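Local coordinates for protein methyltransferase (Streptomyces avermitilis, PDB 3GIW) that binds S-adenosyl-L-homocysteine on a Rossmann-type fold and is probably an S-adenosylmethionine-dependent methyltransferase, its substrate unknown, at residues I200-E204 against L226-A232; V247-K251 against G261-E265; A179-R184 against E234-L239. All coordinates share one frame; numbering follows the deposited sequence. Where two conformers were deposited one is given.

Contact 1: I200-E204 against L226-A232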
# COMPACT_ATOMS: atom_id res chain seq x y z
N ILE A 200 -1.19 1.84 7.59
CA ILE A 200 -0.26 2.68 8.31
C ILE A 200 0.42 1.89 9.45
O ILE A 200 -0.27 1.36 10.34
CB ILE A 200 -1.02 3.90 8.90
CG1 ILE A 200 -1.64 4.75 7.77
CG2 ILE A 200 -0.11 4.82 9.75
CD1 ILE A 200 -2.65 5.81 8.21
N GLY A 201 1.75 1.82 9.41
CA GLY A 201 2.50 1.03 10.39
C GLY A 201 2.42 1.65 11.79
O GLY A 201 2.43 2.91 11.95
N THR A 202 2.29 0.81 12.81
CA THR A 202 2.20 1.22 14.21
C THR A 202 3.00 0.26 15.12
O THR A 202 3.08 -0.92 14.81
CB THR A 202 0.74 1.28 14.70
OG1 THR A 202 0.71 1.64 16.09
CG2 THR A 202 0.02 -0.06 14.50
N ALA A 203 3.59 0.79 16.18
CA ALA A 203 4.21 -0.02 17.24
C ALA A 203 3.35 -0.24 18.47
O ALA A 203 3.81 -0.86 19.44
CB ALA A 203 5.55 0.57 17.68
N GLU A 204 2.12 0.26 18.47
CA GLU A 204 1.35 0.28 19.71
C GLU A 204 1.06 -1.10 20.29
O GLU A 204 0.98 -1.25 21.51
CB GLU A 204 0.05 1.06 19.52
CG GLU A 204 0.24 2.53 19.14
CD GLU A 204 -1.00 3.35 19.40
OE1 GLU A 204 -1.22 3.83 20.54
OE2 GLU A 204 -1.77 3.51 18.44
N LEU A 226 6.73 4.99 12.57
CA LEU A 226 5.54 4.29 13.07
C LEU A 226 4.67 5.26 13.83
O LEU A 226 5.18 6.14 14.54
CB LEU A 226 5.96 3.04 13.88
CG LEU A 226 6.81 2.04 13.09
CD1 LEU A 226 7.19 0.93 14.04
CD2 LEU A 226 6.12 1.50 11.82
N ARG A 227 3.36 5.10 13.68
CA ARG A 227 2.38 6.06 14.15
C ARG A 227 1.36 5.50 15.14
O ARG A 227 1.00 4.31 15.07
CB ARG A 227 1.66 6.65 12.93
CG ARG A 227 2.51 7.59 12.13
CD ARG A 227 1.82 8.11 10.86
NE ARG A 227 2.69 9.11 10.21
CZ ARG A 227 3.66 8.83 9.34
NH1 ARG A 227 3.91 7.61 8.94
NH2 ARG A 227 4.37 9.83 8.82
N THR A 228 0.89 6.37 16.03
CA THR A 228 -0.24 6.05 16.89
C THR A 228 -1.57 6.17 16.13
O THR A 228 -1.62 6.73 15.04
CB THR A 228 -0.28 6.98 18.09
OG1 THR A 228 -0.51 8.32 17.59
CG2 THR A 228 1.04 6.88 18.92
N HIS A 229 -2.65 5.70 16.74
CA HIS A 229 -3.98 5.89 16.16
C HIS A 229 -4.28 7.39 15.91
O HIS A 229 -4.77 7.77 14.84
CB HIS A 229 -5.05 5.23 17.06
CG HIS A 229 -6.40 5.17 16.44
ND1 HIS A 229 -7.26 6.24 16.46
CD2 HIS A 229 -7.03 4.19 15.76
CE1 HIS A 229 -8.37 5.92 15.81
NE2 HIS A 229 -8.26 4.68 15.39
N ALA A 230 -3.97 8.24 16.90
CA ALA A 230 -4.17 9.69 16.75
C ALA A 230 -3.41 10.27 15.56
O ALA A 230 -3.94 11.10 14.82
CB ALA A 230 -3.80 10.47 18.00
N GLU A 231 -2.18 9.82 15.34
CA GLU A 231 -1.41 10.26 14.19
C GLU A 231 -1.97 9.72 12.88
O GLU A 231 -1.97 10.44 11.86
CB GLU A 231 0.05 9.84 14.38
CG GLU A 231 0.75 10.65 15.49
CD GLU A 231 2.11 10.13 15.86
OE1 GLU A 231 2.37 8.90 15.77
OE2 GLU A 231 2.95 10.97 16.21
N ALA A 232 -2.49 8.49 12.88
CA ALA A 232 -3.12 7.95 11.68
C ALA A 232 -4.35 8.78 11.29
O ALA A 232 -4.64 8.97 10.10
CB ALA A 232 -3.51 6.49 11.92
O HOH W 1 3.34 4.96 10.02
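Gly201 O at the C-terminal end of the sheet strand 195-201 takes the backbone N-H of Arg227 in a nearly straight bond of 2.9 Å (167° at the hydrogen). In this Rossmann-type methyltransferase the contact ties the end of that strand to the N-terminus of helix 229-234. One residue on, Thr202 OG1 gives its proton to Arg227 O at 2.9 Å; with OG1 anti to the backbone N (chi1 178°), the hydroxyl also accepts from Glu204 N, closing an ST turn. In the conformer described, Glu204 OE2 accepts from His229 N at 2.9 Å, the donor above the carboxylate plane, and is hydrogen-bonded to Tyr270 OH, its stronger partner. Apolar groups fill in beside these bonds: Ile200 CD1 touches Ala232 CB, Ile200 CG2 lies across the aliphatic part of Arg227, and Leu226 CD1 meets Ala203 CB at 4.0 Å. Behind the first shell, Thr228 and Glu231 form a capping box, Glu231 N to Thr228 OG1 and Thr228 N to Glu231 OE1, which fixes the start of the helix. A water donates to Gly201 O and, in the guanidinium plane, accepts from Arg227 NH1 at 2.9 Å.

Contact 2: V247-K251 against G261-E265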
# COMPACT_ATOMS: atom_id res chain seq x y z
N VAL A 247 -8.74 0.91 12.07
CA VAL A 247 -8.61 -0.27 12.93
C VAL A 247 -7.48 -1.17 12.48
O VAL A 247 -6.97 -1.02 11.38
CB VAL A 247 -9.90 -1.11 12.96
CG1 VAL A 247 -11.10 -0.30 13.47
CG2 VAL A 247 -10.22 -1.70 11.57
N GLN A 248 -7.01 -2.06 13.34
CA GLN A 248 -6.03 -3.02 12.88
C GLN A 248 -6.53 -3.77 11.64
O GLN A 248 -7.69 -4.11 11.57
CB GLN A 248 -5.63 -4.01 13.98
CG GLN A 248 -4.78 -3.39 15.10
CD GLN A 248 -4.36 -4.51 16.06
OE1 GLN A 248 -5.17 -5.03 16.83
NE2 GLN A 248 -3.08 -4.92 15.96
N VAL A 249 -5.66 -4.02 10.67
CA VAL A 249 -6.10 -4.51 9.37
C VAL A 249 -6.90 -5.80 9.44
O VAL A 249 -7.84 -5.97 8.63
CB VAL A 249 -4.98 -4.67 8.32
CG1 VAL A 249 -4.50 -3.33 7.86
CG2 VAL A 249 -3.81 -5.54 8.79
N HIS A 250 -6.60 -6.71 10.37
CA HIS A 250 -7.33 -7.97 10.44
C HIS A 250 -8.74 -7.82 11.02
O HIS A 250 -9.52 -8.76 11.01
CB HIS A 250 -6.52 -9.01 11.21
CG HIS A 250 -6.37 -8.68 12.66
ND1 HIS A 250 -5.85 -7.48 13.10
CD2 HIS A 250 -6.62 -9.42 13.77
CE1 HIS A 250 -5.81 -7.49 14.42
NE2 HIS A 250 -6.27 -8.65 14.85
N LYS A 251 -9.03 -6.64 11.54
CA LYS A 251 -10.35 -6.29 12.07
C LYS A 251 -11.22 -5.44 11.11
O LYS A 251 -12.33 -5.05 11.46
CB LYS A 251 -10.17 -5.54 13.41
CG LYS A 251 -9.49 -6.38 14.45
CD LYS A 251 -9.41 -5.69 15.81
CE LYS A 251 -8.63 -6.56 16.76
NZ LYS A 251 -8.70 -6.07 18.18
N GLY A 261 -6.37 -17.51 14.43
CA GLY A 261 -5.07 -17.64 15.11
C GLY A 261 -4.21 -16.38 15.19
O GLY A 261 -3.01 -16.45 15.51
N ILE A 262 -4.80 -15.21 14.92
CA ILE A 262 -4.06 -13.95 14.93
C ILE A 262 -4.36 -13.15 16.20
O ILE A 262 -5.50 -12.79 16.48
CB ILE A 262 -4.41 -13.11 13.69
CG1 ILE A 262 -4.10 -13.89 12.41
CG2 ILE A 262 -3.64 -11.77 13.73
CD1 ILE A 262 -4.51 -13.14 11.12
N ARG A 263 -3.31 -12.87 16.97
CA ARG A 263 -3.39 -12.05 18.17
C ARG A 263 -3.23 -10.57 17.77
O ARG A 263 -2.60 -10.29 16.75
CB ARG A 263 -2.27 -12.47 19.13
CG ARG A 263 -2.28 -13.94 19.46
CD ARG A 263 -1.06 -14.32 20.28
NE ARG A 263 0.17 -14.08 19.55
CZ ARG A 263 1.37 -14.21 20.08
NH1 ARG A 263 1.53 -14.62 21.32
NH2 ARG A 263 2.43 -13.98 19.32
N ASP A 264 -3.70 -9.63 18.59
CA ASP A 264 -3.51 -8.22 18.25
C ASP A 264 -2.03 -7.87 18.12
O ASP A 264 -1.68 -7.07 17.27
CB ASP A 264 -4.22 -7.29 19.24
CG ASP A 264 -5.74 -7.39 19.20
OD1 ASP A 264 -6.33 -8.12 18.38
OD2 ASP A 264 -6.29 -6.65 20.03
N GLU A 265 -1.17 -8.49 18.94
CA GLU A 265 0.24 -8.18 18.91
C GLU A 265 0.92 -8.64 17.62
O GLU A 265 2.02 -8.21 17.33
CB GLU A 265 0.99 -8.78 20.09
CG GLU A 265 0.97 -10.31 20.20
CD GLU A 265 2.00 -10.77 21.19
OE1 GLU A 265 3.22 -10.79 20.80
OE2 GLU A 265 1.64 -11.05 22.37
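Gln248 reaches across to the backbone of Asp264, its NE2 giving a hydrogen bond of 2.9 Å to Asp264 O. The bond is fairly straight (163° at the hydrogen), and the acceptor lies in the plane of the Gln248 amide, although the donor is tilted from the plane of the Asp264 carbonyl. The amide also bonds weakly to Ile267 O, so NE2 serves two backbone carbonyls of the same loop. Its other end, OE1, rests against the Asp264 side chain, 3.4 Å from Asp264 CG, with the amide and carboxylate planes almost perpendicular.

Buried beside this amide is the His250 ring. Its CD2 packs on Ile262 CG2 at 3.8 Å, the two side chains sliding past each other in opposite directions. CG of His250 sits between its backbone N and carbonyl carbon (chi1 67°), and from there the ring extends toward the 261-265 loop, bringing Asp264 OD1 to its edge, 3.6 Å from His250 NE2. Lys251 CG covers one ring face.

Strand 240-248 is the outermost of the seven-stranded Rossmann-type methyltransferase sheet, and 269-275 lies antiparallel next to it. The contact pins together the loop between them, just where the edge strand runs into a short 3-10 turn at 249-251. Ile267 touches both His250 and Ile262, and Val57 of helix 55-75 adds to the packing on Ile262.

Toward solvent the contact is looser. Arg263 points away from the 247-251 segment and pairs with Asp266. The extended Lys251 chain crosses Asp264 at about a right angle and places NZ 3.1 Å from Asp264 OD1 and 3.1 Å from Asp264 OD2, a salt bridge whose individual hydrogen bonds are weak.

Contact 3: A179-R184 against E234-L239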
# COMPACT_ATOMS: atom_id res chain seq x y z
N ALA A 179 4.47 13.54 5.41
CA ALA A 179 3.68 12.50 4.79
C ALA A 179 2.20 12.86 4.66
O ALA A 179 1.59 12.57 3.63
CB ALA A 179 3.82 11.14 5.54
N VAL A 180 1.63 13.50 5.68
CA VAL A 180 0.22 13.85 5.60
C VAL A 180 0.03 14.83 4.44
O VAL A 180 -0.91 14.70 3.67
CB VAL A 180 -0.29 14.45 6.95
CG1 VAL A 180 -1.67 15.08 6.79
CG2 VAL A 180 -0.29 13.36 8.06
N GLY A 181 0.90 15.85 4.33
CA GLY A 181 0.80 16.81 3.23
C GLY A 181 0.93 16.21 1.85
O GLY A 181 0.22 16.59 0.92
N ILE A 182 1.85 15.27 1.70
CA ILE A 182 2.06 14.61 0.41
C ILE A 182 0.81 13.83 0.03
O ILE A 182 0.30 13.95 -1.10
CB ILE A 182 3.21 13.62 0.49
CG1 ILE A 182 4.51 14.39 0.65
CG2 ILE A 182 3.25 12.67 -0.77
CD1 ILE A 182 5.67 13.48 0.93
N VAL A 183 0.28 13.04 0.95
CA VAL A 183 -0.92 12.27 0.64
C VAL A 183 -2.08 13.20 0.26
O VAL A 183 -2.79 12.95 -0.75
CB VAL A 183 -1.29 11.34 1.80
CG1 VAL A 183 -2.72 10.82 1.63
CG2 VAL A 183 -0.28 10.22 1.91
N ARG A 184 -2.28 14.26 1.03
CA ARG A 184 -3.40 15.14 0.78
C ARG A 184 -3.18 15.96 -0.51
O ARG A 184 -4.14 16.34 -1.16
CB ARG A 184 -3.75 15.94 2.03
CG ARG A 184 -4.17 14.93 3.18
CD ARG A 184 -5.42 14.07 2.81
NE ARG A 184 -6.57 14.99 2.73
CZ ARG A 184 -7.43 15.22 3.71
NH1 ARG A 184 -7.37 14.53 4.83
NH2 ARG A 184 -8.39 16.13 3.53
N GLU A 234 -4.81 11.87 11.38
CA GLU A 234 -4.48 13.11 10.67
C GLU A 234 -4.64 12.97 9.14
O GLU A 234 -5.04 13.92 8.44
CB GLU A 234 -3.05 13.59 10.97
CG GLU A 234 -2.88 15.07 10.64
CD GLU A 234 -1.50 15.62 10.93
OE1 GLU A 234 -0.66 14.88 11.49
OE2 GLU A 234 -1.30 16.85 10.63
N PHE A 235 -4.29 11.81 8.60
CA PHE A 235 -4.47 11.58 7.16
C PHE A 235 -5.94 11.68 6.69
O PHE A 235 -6.17 11.94 5.51
CB PHE A 235 -3.92 10.20 6.73
CG PHE A 235 -2.42 10.05 6.86
CD1 PHE A 235 -1.59 10.42 5.83
CD2 PHE A 235 -1.87 9.55 8.01
CE1 PHE A 235 -0.21 10.30 5.94
CE2 PHE A 235 -0.48 9.44 8.14
CZ PHE A 235 0.34 9.80 7.12
N PHE A 236 -6.90 11.45 7.58
CA PHE A 236 -8.29 11.31 7.17
C PHE A 236 -9.17 12.49 7.61
O PHE A 236 -10.40 12.48 7.43
CB PHE A 236 -8.82 9.97 7.69
CG PHE A 236 -8.17 8.80 7.05
CD1 PHE A 236 -8.62 8.33 5.85
CD2 PHE A 236 -7.08 8.15 7.65
CE1 PHE A 236 -8.03 7.24 5.24
CE2 PHE A 236 -6.50 7.06 7.03
CZ PHE A 236 -6.97 6.61 5.81
N GLU A 237 -8.55 13.52 8.19
CA GLU A 237 -9.29 14.74 8.58
C GLU A 237 -10.00 15.38 7.40
O GLU A 237 -9.43 15.54 6.35
CB GLU A 237 -8.36 15.75 9.25
CG GLU A 237 -7.93 15.33 10.64
CD GLU A 237 -9.05 15.39 11.70
OE1 GLU A 237 -9.99 16.20 11.54
OE2 GLU A 237 -8.96 14.64 12.72
N GLY A 238 -11.28 15.72 7.58
CA GLY A 238 -12.06 16.27 6.47
C GLY A 238 -12.64 15.25 5.51
O GLY A 238 -13.36 15.62 4.60
N LEU A 239 -12.28 13.97 5.67
CA LEU A 239 -12.82 12.85 4.89
C LEU A 239 -13.83 12.05 5.70
O LEU A 239 -13.88 12.14 6.93
CB LEU A 239 -11.69 11.93 4.40
CG LEU A 239 -10.54 12.60 3.67
CD1 LEU A 239 -9.45 11.61 3.21
CD2 LEU A 239 -11.06 13.39 2.49
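The Arg184 side chain starts from helix 179-187 with CG beside the backbone N (chi1 -62°), then bends at chi2 (-61°) and again at chi3 (-66°), which brings the edge of the guanidinium up to the carbonyls of the 234-239 turns. There NH1 and NH2 grip one atom end-on: Glu237 O lies 2.8 Å from Arg184 NH1 and 3.1 Å from Arg184 NH2, in the guanidinium plane. A second carbonyl shares NH1, with Phe235 O at 2.9 Å from Arg184 NH1, but here the donor stands above the carbonyl plane. Leu239 CG covers one face of the guanidinium, offset toward its rim.

These carbonyls belong to two overlapping beta turns, type I from Glu234 to Glu237 and type II from Phe236 to Leu239, that carry the chain from helix 229-234 into strand 240-248 of the Rossmann-type sheet. The helix borders the cofactor site: the Val183 side chain is about 5 Å from that of Met140, which binds S-adenosyl-L-homocysteine.

The apolar half centres on the Phe235 ring, which slips between helix 179-187 and the sheet. Val180 CG2 sits over the middle of one face in a CH-pi contact, 3.7 Å from the centroid. Ala179 CB touches Phe235 CZ, Val183 CG2 packs on Phe235 CE1, and Ala179 O lies at the ring edge. Met198 and Ile200 of strand 195-201 also touch this phenyl group.

In the fold
Of the elements in these contacts, helix 179-187 comes first, after the first four strands of the sheet, and leads into strand 195-201. Contact 3 opens on that helix and closes at 234-239. Within its span contact 1 closes a shorter loop, from the end of strand 195-201 past helix 207-219 to the start of helix 229-234. The two touch: Ile200 packs on Phe235 and Phe236, and Arg227 on Phe235 and Ala179. The chain then follows strand 240-248, and contact 2, in series with the others, closes a short loop (252-260) within the connection to strand 269-275. Contacts 1 and 2 reach the same sheet without touching, and contact 3 packs helix 179-187 and the turns before strand 240-248 against it.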